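Local coordinates for protein exoribonuclease II, mitochondrial (Candida glabrata, PDB 6F3H) that degrades RNA from its 3' end in mitochondria, as the magnesium-binding nuclease of a degradosome in which it is tightly coupled to a helicase, at residues 146-151 with 175-180; 154-159 with 246-251. The protein carries 1 engineered substitution. One frame throughout, in Å; residues are numbered along the deposited sequence.

Contact 1: 146-151 with 175-180; sequences PIVLKK and RIIKNL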
ATOM      1  N   PRO A 146      14.402  29.483  -3.278  1.00 61.59           N
ATOM      2  CA  PRO A 146      13.565  30.514  -3.914  1.00 58.29           C
ATOM      3  C   PRO A 146      13.430  30.290  -5.403  1.00 58.96           C
ATOM      4  O   PRO A 146      12.402  30.652  -5.989  1.00 60.98           O
ATOM      5  CB  PRO A 146      14.289  31.822  -3.596  1.00 52.25           C
ATOM      6  CG  PRO A 146      15.236  31.508  -2.535  1.00 55.26           C
ATOM      7  CD  PRO A 146      15.565  30.071  -2.589  1.00 61.13           C
ATOM      8  N   ILE A 147      14.444  29.697  -6.032  1.00 55.09           N
ATOM      9  CA  ILE A 147      14.355  29.375  -7.450  1.00 53.88           C
ATOM     10  C   ILE A 147      13.430  28.190  -7.669  1.00 55.35           C
ATOM     11  O   ILE A 147      12.658  28.150  -8.631  1.00 57.40           O
ATOM     12  CB  ILE A 147      15.746  29.085  -8.029  1.00 53.08           C
ATOM     13  CG1 ILE A 147      16.740  30.213  -7.714  1.00 56.50           C
ATOM     14  CG2 ILE A 147      15.619  28.837  -9.496  1.00 50.54           C
ATOM     15  CD1 ILE A 147      17.620  29.971  -6.506  1.00 53.89           C
ATOM     16  N   VAL A 148      13.513  27.197  -6.787  1.00 52.91           N
ATOM     17  CA  VAL A 148      12.672  26.015  -6.900  1.00 52.48           C
ATOM     18  C   VAL A 148      11.193  26.365  -6.760  1.00 52.80           C
ATOM     19  O   VAL A 148      10.347  25.834  -7.492  1.00 57.09           O
ATOM     20  CB  VAL A 148      13.103  24.999  -5.828  1.00 56.31           C
ATOM     21  CG1 VAL A 148      12.078  23.883  -5.690  1.00 56.80           C
ATOM     22  CG2 VAL A 148      14.485  24.464  -6.109  1.00 55.42           C
ATOM     23  N   LEU A 149      10.856  27.257  -5.824  1.00 46.52           N
ATOM     24  CA  LEU A 149       9.465  27.653  -5.651  1.00 45.23           C
ATOM     25  C   LEU A 149       8.922  28.245  -6.928  1.00 52.83           C
ATOM     26  O   LEU A 149       7.770  28.000  -7.306  1.00 55.55           O
ATOM     27  CB  LEU A 149       9.335  28.657  -4.517  1.00 45.96           C
ATOM     28  CG  LEU A 149       9.540  28.125  -3.105  1.00 51.40           C
ATOM     29  CD1 LEU A 149       9.611  29.300  -2.138  1.00 55.61           C
ATOM     30  CD2 LEU A 149       8.412  27.184  -2.723  1.00 49.93           C
ATOM     31  N   LYS A 150       9.764  28.994  -7.626  1.00 57.02           N
ATOM     32  CA  LYS A 150       9.352  29.556  -8.894  1.00 57.70           C
ATOM     33  C   LYS A 150       9.124  28.452  -9.917  1.00 60.53           C
ATOM     34  O   LYS A 150       8.112  28.455 -10.622  1.00 70.03           O
ATOM     35  CB  LYS A 150      10.394  30.570  -9.363  1.00 58.88           C
ATOM     36  N   LYS A 151      10.001  27.457  -9.977  1.00 53.79           N
ATOM     37  CA  LYS A 151       9.755  26.375 -10.926  1.00 50.59           C
ATOM     38  C   LYS A 151       8.481  25.622 -10.569  1.00 51.69           C
ATOM     39  O   LYS A 151       7.635  25.376 -11.435  1.00 55.53           O
ATOM     40  CB  LYS A 151      10.949  25.424 -10.954  1.00 54.12           C
ATOM     41  CG  LYS A 151      12.296  26.106 -11.226  1.00 61.77           C
ATOM     42  CD  LYS A 151      13.478  25.144 -11.089  1.00 65.69           C
ATOM     43  CE  LYS A 151      14.762  25.722 -11.683  1.00 64.71           C
ATOM     44  NZ  LYS A 151      15.980  24.888 -11.412  1.00 64.05           N
ATOM     45  N   ARG A 175      13.728  15.563 -10.970  1.00 52.86           N
ATOM     46  CA  ARG A 175      14.533  15.657 -12.183  1.00 49.92           C
ATOM     47  C   ARG A 175      14.151  16.889 -12.984  1.00 52.95           C
ATOM     48  O   ARG A 175      15.017  17.641 -13.439  1.00 59.81           O
ATOM     49  CB  ARG A 175      14.353  14.400 -13.031  1.00 49.54           C
ATOM     50  CG  ARG A 175      15.319  13.311 -12.670  1.00 54.75           C
ATOM     51  CD  ARG A 175      15.199  12.090 -13.543  1.00 58.35           C
ATOM     52  NE  ARG A 175      15.431  10.927 -12.704  1.00 62.53           N
ATOM     53  CZ  ARG A 175      14.463  10.134 -12.274  1.00 63.67           C
ATOM     54  NH1 ARG A 175      13.208  10.365 -12.639  1.00 61.49           N
ATOM     55  NH2 ARG A 175      14.752   9.107 -11.489  1.00 67.71           N
ATOM     56  N   ILE A 176      12.855  17.137 -13.118  1.00 46.47           N
ATOM     57  CA  ILE A 176      12.400  18.301 -13.857  1.00 45.60           C
ATOM     58  C   ILE A 176      12.927  19.570 -13.223  1.00 56.13           C
ATOM     59  O   ILE A 176      13.338  20.510 -13.914  1.00 65.31           O
ATOM     60  CB  ILE A 176      10.871  18.301 -13.910  1.00 45.34           C
ATOM     61  CG1 ILE A 176      10.404  17.043 -14.618  1.00 48.54           C
ATOM     62  CG2 ILE A 176      10.355  19.571 -14.542  1.00 45.82           C
ATOM     63  CD1 ILE A 176       8.955  16.997 -14.801  1.00 48.83           C
ATOM     64  N   ILE A 177      12.892  19.634 -11.901  1.00 53.52           N
ATOM     65  CA  ILE A 177      13.364  20.832 -11.230  1.00 53.85           C
ATOM     66  C   ILE A 177      14.823  21.085 -11.569  1.00 55.08           C
ATOM     67  O   ILE A 177      15.219  22.194 -11.933  1.00 54.70           O
ATOM     68  CB  ILE A 177      13.159  20.695  -9.718  1.00 57.14           C
ATOM     69  CG1 ILE A 177      11.674  20.568  -9.392  1.00 48.97           C
ATOM     70  CG2 ILE A 177      13.724  21.883  -9.037  1.00 63.51           C
ATOM     71  CD1 ILE A 177      10.838  21.639  -9.992  1.00 42.44           C
ATOM     72  N   LYS A 178      15.632  20.041 -11.523  1.00 62.39           N
ATOM     73  CA  LYS A 178      17.044  20.220 -11.803  1.00 67.28           C
ATOM     74  C   LYS A 178      17.276  20.653 -13.244  1.00 75.78           C
ATOM     75  O   LYS A 178      18.013  21.613 -13.498  1.00 79.27           O
ATOM     76  CB  LYS A 178      17.777  18.918 -11.502  1.00 64.69           C
ATOM     77  CG  LYS A 178      19.177  18.892 -12.012  1.00 62.85           C
ATOM     78  CD  LYS A 178      20.056  19.664 -11.087  1.00 61.06           C
ATOM     79  CE  LYS A 178      21.451  19.098 -11.063  1.00 61.40           C
ATOM     80  NZ  LYS A 178      22.140  19.559  -9.826  1.00 67.29           N
ATOM     81  N   ASN A 179      16.604  20.002 -14.193  1.00 79.92           N
ATOM     82  CA  ASN A 179      16.915  20.100 -15.615  1.00 82.18           C
ATOM     83  C   ASN A 179      16.182  21.228 -16.306  1.00 83.52           C
ATOM     84  O   ASN A 179      16.052  21.209 -17.534  1.00 86.55           O
ATOM     85  CB  ASN A 179      16.597  18.781 -16.318  1.00 83.44           C
ATOM     86  CG  ASN A 179      17.532  17.676 -15.906  1.00 86.92           C
ATOM     87  OD1 ASN A 179      18.681  17.941 -15.546  1.00 89.28           O
ATOM     88  ND2 ASN A 179      17.049  16.430 -15.933  1.00 85.72           N
ATOM     89  N   LEU A 180      15.717  22.219 -15.564  1.00 80.80           N
ATOM     90  CA  LEU A 180      14.853  23.233 -16.133  1.00 79.75           C
ATOM     91  C   LEU A 180      15.476  24.606 -15.990  1.00 85.82           C
ATOM     92  O   LEU A 180      15.913  24.975 -14.897  1.00 86.79           O
ATOM     93  CB  LEU A 180      13.485  23.210 -15.473  1.00 72.33           C
ATOM     94  CG  LEU A 180      12.499  24.125 -16.187  1.00 69.78           C
ATOM     95  CD1 LEU A 180      12.166  23.614 -17.578  1.00 76.31           C
ATOM     96  CD2 LEU A 180      11.248  24.201 -15.380  1.00 63.92           C
TER

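Contact 2: 154-159 with 246-251; sequences LIHRYL and VAVLPL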
ATOM      1  N   LEU A 154       5.554  27.013 -11.710  1.00 63.93           N
ATOM      2  CA  LEU A 154       5.510  26.981 -13.165  1.00 69.31           C
ATOM      3  C   LEU A 154       5.096  25.611 -13.671  1.00 70.94           C
ATOM      4  O   LEU A 154       4.062  25.465 -14.333  1.00 75.50           O
ATOM      5  CB  LEU A 154       6.870  27.369 -13.737  1.00 73.33           C
ATOM      6  CG  LEU A 154       6.962  27.358 -15.269  1.00 72.62           C
ATOM      7  CD1 LEU A 154       5.702  27.870 -15.977  1.00 77.13           C
ATOM      8  CD2 LEU A 154       8.141  28.202 -15.675  1.00 68.31           C
ATOM      9  N   ILE A 155       5.902  24.591 -13.383  1.00 64.06           N
ATOM     10  CA  ILE A 155       5.545  23.296 -13.911  1.00 60.47           C
ATOM     11  C   ILE A 155       4.272  22.805 -13.292  1.00 58.44           C
ATOM     12  O   ILE A 155       3.615  21.949 -13.879  1.00 63.56           O
ATOM     13  CB  ILE A 155       6.686  22.302 -13.714  1.00 66.87           C
ATOM     14  CG1 ILE A 155       7.143  22.290 -12.260  1.00 71.80           C
ATOM     15  CG2 ILE A 155       7.813  22.710 -14.545  1.00 72.24           C
ATOM     16  CD1 ILE A 155       6.321  21.483 -11.322  1.00 76.04           C
ATOM     17  N   HIS A 156       3.870  23.332 -12.135  1.00 56.76           N
ATOM     18  CA  HIS A 156       2.517  23.038 -11.699  1.00 58.51           C
ATOM     19  C   HIS A 156       1.514  23.427 -12.775  1.00 67.94           C
ATOM     20  O   HIS A 156       0.457  22.803 -12.883  1.00 69.68           O
ATOM     21  CB  HIS A 156       2.168  23.745 -10.389  1.00 56.76           C
ATOM     22  CG  HIS A 156       0.799  23.398  -9.883  1.00 59.67           C
ATOM     23  ND1 HIS A 156      -0.359  23.878 -10.460  1.00 59.54           N
ATOM     24  CD2 HIS A 156       0.402  22.569  -8.889  1.00 59.28           C
ATOM     25  CE1 HIS A 156      -1.407  23.381  -9.826  1.00 57.95           C
ATOM     26  NE2 HIS A 156      -0.973  22.581  -8.869  1.00 57.96           N
ATOM     27  N   ARG A 157       1.817  24.454 -13.579  1.00 72.61           N
ATOM     28  CA  ARG A 157       0.918  24.791 -14.680  1.00 73.75           C
ATOM     29  C   ARG A 157       0.885  23.700 -15.751  1.00 69.96           C
ATOM     30  O   ARG A 157      -0.154  23.495 -16.387  1.00 65.22           O
ATOM     31  CB  ARG A 157       1.290  26.147 -15.280  1.00 77.23           C
ATOM     32  CG  ARG A 157       0.063  26.910 -15.727  1.00 86.27           C
ATOM     33  CD  ARG A 157       0.392  28.223 -16.393  1.00 96.32           C
ATOM     34  NE  ARG A 157       1.739  28.247 -16.965  1.00104.07           N
ATOM     35  CZ  ARG A 157       2.635  29.197 -16.703  1.00108.18           C
ATOM     36  NH1 ARG A 157       3.842  29.165 -17.262  1.00106.67           N
ATOM     37  NH2 ARG A 157       2.312  30.189 -15.883  1.00110.31           N
ATOM     38  N   TYR A 158       1.971  22.953 -15.938  1.00 71.83           N
ATOM     39  CA  TYR A 158       1.983  21.942 -16.997  1.00 74.59           C
ATOM     40  C   TYR A 158       1.505  20.570 -16.508  1.00 73.11           C
ATOM     41  O   TYR A 158       0.900  19.809 -17.277  1.00 74.97           O
ATOM     42  CB  TYR A 158       3.385  21.836 -17.618  1.00 83.42           C
ATOM     43  CG  TYR A 158       3.814  23.047 -18.445  1.00 95.04           C
ATOM     44  CD1 TYR A 158       4.374  24.168 -17.841  1.00100.70           C
ATOM     45  CD2 TYR A 158       3.676  23.059 -19.831  1.00100.15           C
ATOM     46  CE1 TYR A 158       4.769  25.267 -18.594  1.00103.59           C
ATOM     47  CE2 TYR A 158       4.073  24.158 -20.590  1.00101.89           C
ATOM     48  CZ  TYR A 158       4.617  25.254 -19.966  1.00104.92           C
ATOM     49  OH  TYR A 158       5.016  26.345 -20.708  1.00109.90           O
ATOM     50  N   LEU A 159       1.792  20.225 -15.252  1.00 68.80           N
ATOM     51  CA  LEU A 159       1.417  18.922 -14.702  1.00 60.41           C
ATOM     52  C   LEU A 159      -0.052  18.858 -14.312  1.00 62.71           C
ATOM     53  O   LEU A 159      -0.681  17.810 -14.449  1.00 70.33           O
ATOM     54  CB  LEU A 159       2.266  18.602 -13.483  1.00 52.49           C
ATOM     55  CG  LEU A 159       3.750  18.652 -13.787  1.00 49.65           C
ATOM     56  CD1 LEU A 159       4.527  18.093 -12.628  1.00 48.58           C
ATOM     57  CD2 LEU A 159       4.020  17.866 -15.034  1.00 48.37           C
ATOM     58  N   VAL A 246       3.315  12.475  -5.284  1.00 51.62           N
ATOM     59  CA  VAL A 246       2.548  13.580  -4.716  1.00 38.30           C
ATOM     60  C   VAL A 246       1.465  13.985  -5.699  1.00 38.37           C
ATOM     61  O   VAL A 246       1.681  14.020  -6.909  1.00 56.22           O
ATOM     62  CB  VAL A 246       3.473  14.767  -4.382  1.00 45.57           C
ATOM     63  CG1 VAL A 246       4.187  15.240  -5.632  1.00 38.38           C
ATOM     64  CG2 VAL A 246       2.701  15.894  -3.723  1.00 49.27           C
ATOM     65  N   ALA A 247       0.303  14.313  -5.173  1.00 39.54           N
ATOM     66  CA  ALA A 247      -0.780  14.765  -6.021  1.00 40.24           C
ATOM     67  C   ALA A 247      -0.517  16.189  -6.493  1.00 39.71           C
ATOM     68  O   ALA A 247       0.071  17.003  -5.781  1.00 42.59           O
ATOM     69  CB  ALA A 247      -2.105  14.700  -5.256  1.00 38.67           C
ATOM     70  N   VAL A 248      -0.939  16.480  -7.715  1.00 40.53           N
ATOM     71  CA  VAL A 248      -0.926  17.829  -8.259  1.00 40.70           C
ATOM     72  C   VAL A 248      -2.378  18.288  -8.321  1.00 44.29           C
ATOM     73  O   VAL A 248      -3.117  17.909  -9.232  1.00 51.44           O
ATOM     74  CB  VAL A 248      -0.261  17.872  -9.636  1.00 41.16           C
ATOM     75  CG1 VAL A 248      -0.137  19.295 -10.125  1.00 39.24           C
ATOM     76  CG2 VAL A 248       1.052  17.169  -9.582  1.00 46.80           C
ATOM     77  N   LEU A 249      -2.791  19.102  -7.384  1.00 42.57           N
ATOM     78  CA  LEU A 249      -4.188  19.506  -7.275  1.00 42.50           C
ATOM     79  C   LEU A 249      -4.516  20.606  -8.282  1.00 47.74           C
ATOM     80  O   LEU A 249      -3.685  21.478  -8.539  1.00 51.70           O
ATOM     81  CB  LEU A 249      -4.481  19.987  -5.865  1.00 39.44           C
ATOM     82  CG  LEU A 249      -3.939  19.040  -4.800  1.00 39.23           C
ATOM     83  CD1 LEU A 249      -4.213  19.583  -3.444  1.00 39.27           C
ATOM     84  CD2 LEU A 249      -4.573  17.695  -4.950  1.00 39.15           C
ATOM     85  N   PRO A 250      -5.720  20.592  -8.852  1.00 50.73           N
ATOM     86  CA  PRO A 250      -6.052  21.566  -9.899  1.00 51.25           C
ATOM     87  C   PRO A 250      -6.117  23.000  -9.376  1.00 57.73           C
ATOM     88  O   PRO A 250      -6.632  23.288  -8.290  1.00 59.98           O
ATOM     89  CB  PRO A 250      -7.417  21.089 -10.399  1.00 49.66           C
ATOM     90  CG  PRO A 250      -8.025  20.467  -9.181  1.00 53.87           C
ATOM     91  CD  PRO A 250      -6.901  19.819  -8.425  1.00 51.52           C
ATOM     92  N   LEU A 251      -5.592  23.908 -10.188  1.00 55.32           N
ATOM     93  CA  LEU A 251      -5.525  25.303  -9.810  1.00 44.82           C
ATOM     94  C   LEU A 251      -6.904  25.859  -9.538  1.00 49.13           C
ATOM     95  O   LEU A 251      -7.146  26.455  -8.489  1.00 58.65           O
ATOM     96  CB  LEU A 251      -4.846  26.083 -10.917  1.00 47.79           C
ATOM     97  CG  LEU A 251      -4.364  27.450 -10.476  1.00 58.49           C
ATOM     98  CD1 LEU A 251      -3.371  27.265  -9.360  1.00 63.12           C
ATOM     99  CD2 LEU A 251      -3.709  28.141 -11.639  1.00 59.95           C
TER

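Contact 1: 146-151 with 175-180
Lys151 provides the polar part of this contact, reaching from helix 123-159 to the end of helix 170-178. Its NZ gives a hydrogen bond to Ile177 O at 2.8 Å. The amine approaches at a C=O...N angle of 152°, tilted 27° from the carbonyl plane. The side chain is extended beyond CG, and this carries the amine to the carbonyl of the other helix. A second carbonyl, Leu180 O, lies 3.5 Å from Lys151 NZ. Ile177 is in the last turn of its helix, and Asn179 is the first residue to leave helical geometry. A positive amine at this C-terminal end is probably favourable for the helix dipole.

The apolar part centres on Ile177. Its two branches do different work. CG1 lies anti to the carbonyl carbon (chi1 -63°) and carries Ile177 CD1 to Lys151 CB, 3.9 Å away. Ile177 CG2, anti to the backbone N, lies 3.9 Å from Lys151 CD and 4.0 Å from Val148 CG2. The Val148 and Ile177 side chains meet at about a right angle. The aliphatic part of the lysine thus packs on the isoleucine whose own carbonyl holds its amine.

This is plain helix-to-helix packing. Ile177 also touches Thr214 and Thr218 of helix 212-226. Lys178 turns away from helix 123-159 and forms a salt bridge with Asp211. Ile176, and Leu180 just after the helix, pack on helix 193-200, so the contact belongs to a small helical cluster.

Contact 2: 154-159 with 246-251
His156 and Leu159, in the last turn of helix 123-159, meet Val248 and the residues that follow it. His156 comes first along the helix and makes most of the contact. Its CG is anti to the backbone N (chi1 -177°), which swings the ring out from the helix toward the chain at 248-251. Leu249 O lies at the ring edge, in the ring plane. His156 NE2 gives Leu249 O a weak hydrogen bond of 2.9 Å, bent to 127° at the hydrogen. NE2 also has a weak bond to Leu230 O, so this nitrogen is shared between two backbone carbonyls.

The same ring meets the side chain of Val248 obliquely. Val248 CG1 is 3.5 Å from CD2 of His156. The two side chains run past each other in opposite directions. Farther round the ring, His156 CE1 is 4.4 Å from CD1 of Leu251, the first residue of helix 251-281.

Leu159 ends the segment, one helical turn after Ile155, whose carbonyl accepts from both Tyr158 N and Leu159 N. The CA–CB bond of Leu159 points toward 246-251, and Leu159 CB is 4.2 Å from Val248 CG1. That methyl therefore sits against both His156 and Leu159.

The contact joins the end of a long helix to the end of the central strand of a small antiparallel sheet, where the strand gives way to the next helix. Strand 242-248 is flanked by 166-169 and 231-237. Trp231 of strand 231-237 packs edge-to-face with the His156 ring and also touches Val248. Pro250 holds the N-cap position of helix 251-281.

Contacts 1 and 2 lie in succession on helix 123-159, with centres 13 Å apart. Their segments alternate along the chain. The one helix meets helix 170-178 and, farther along, strand 242-248. The two contacts also touch directly. Ile155 CG2 packs on Leu180 CD2 at 3.8 Å and on Ile176 CG2 at 4.0 Å, giving a shared apolar patch. Both are structural and lie away from the magnesium site formed by Asp401 and Asp410. The nearest atom of contact 2 is about 18 Å from the bound nucleic acid, and that of contact 1 about 23 Å.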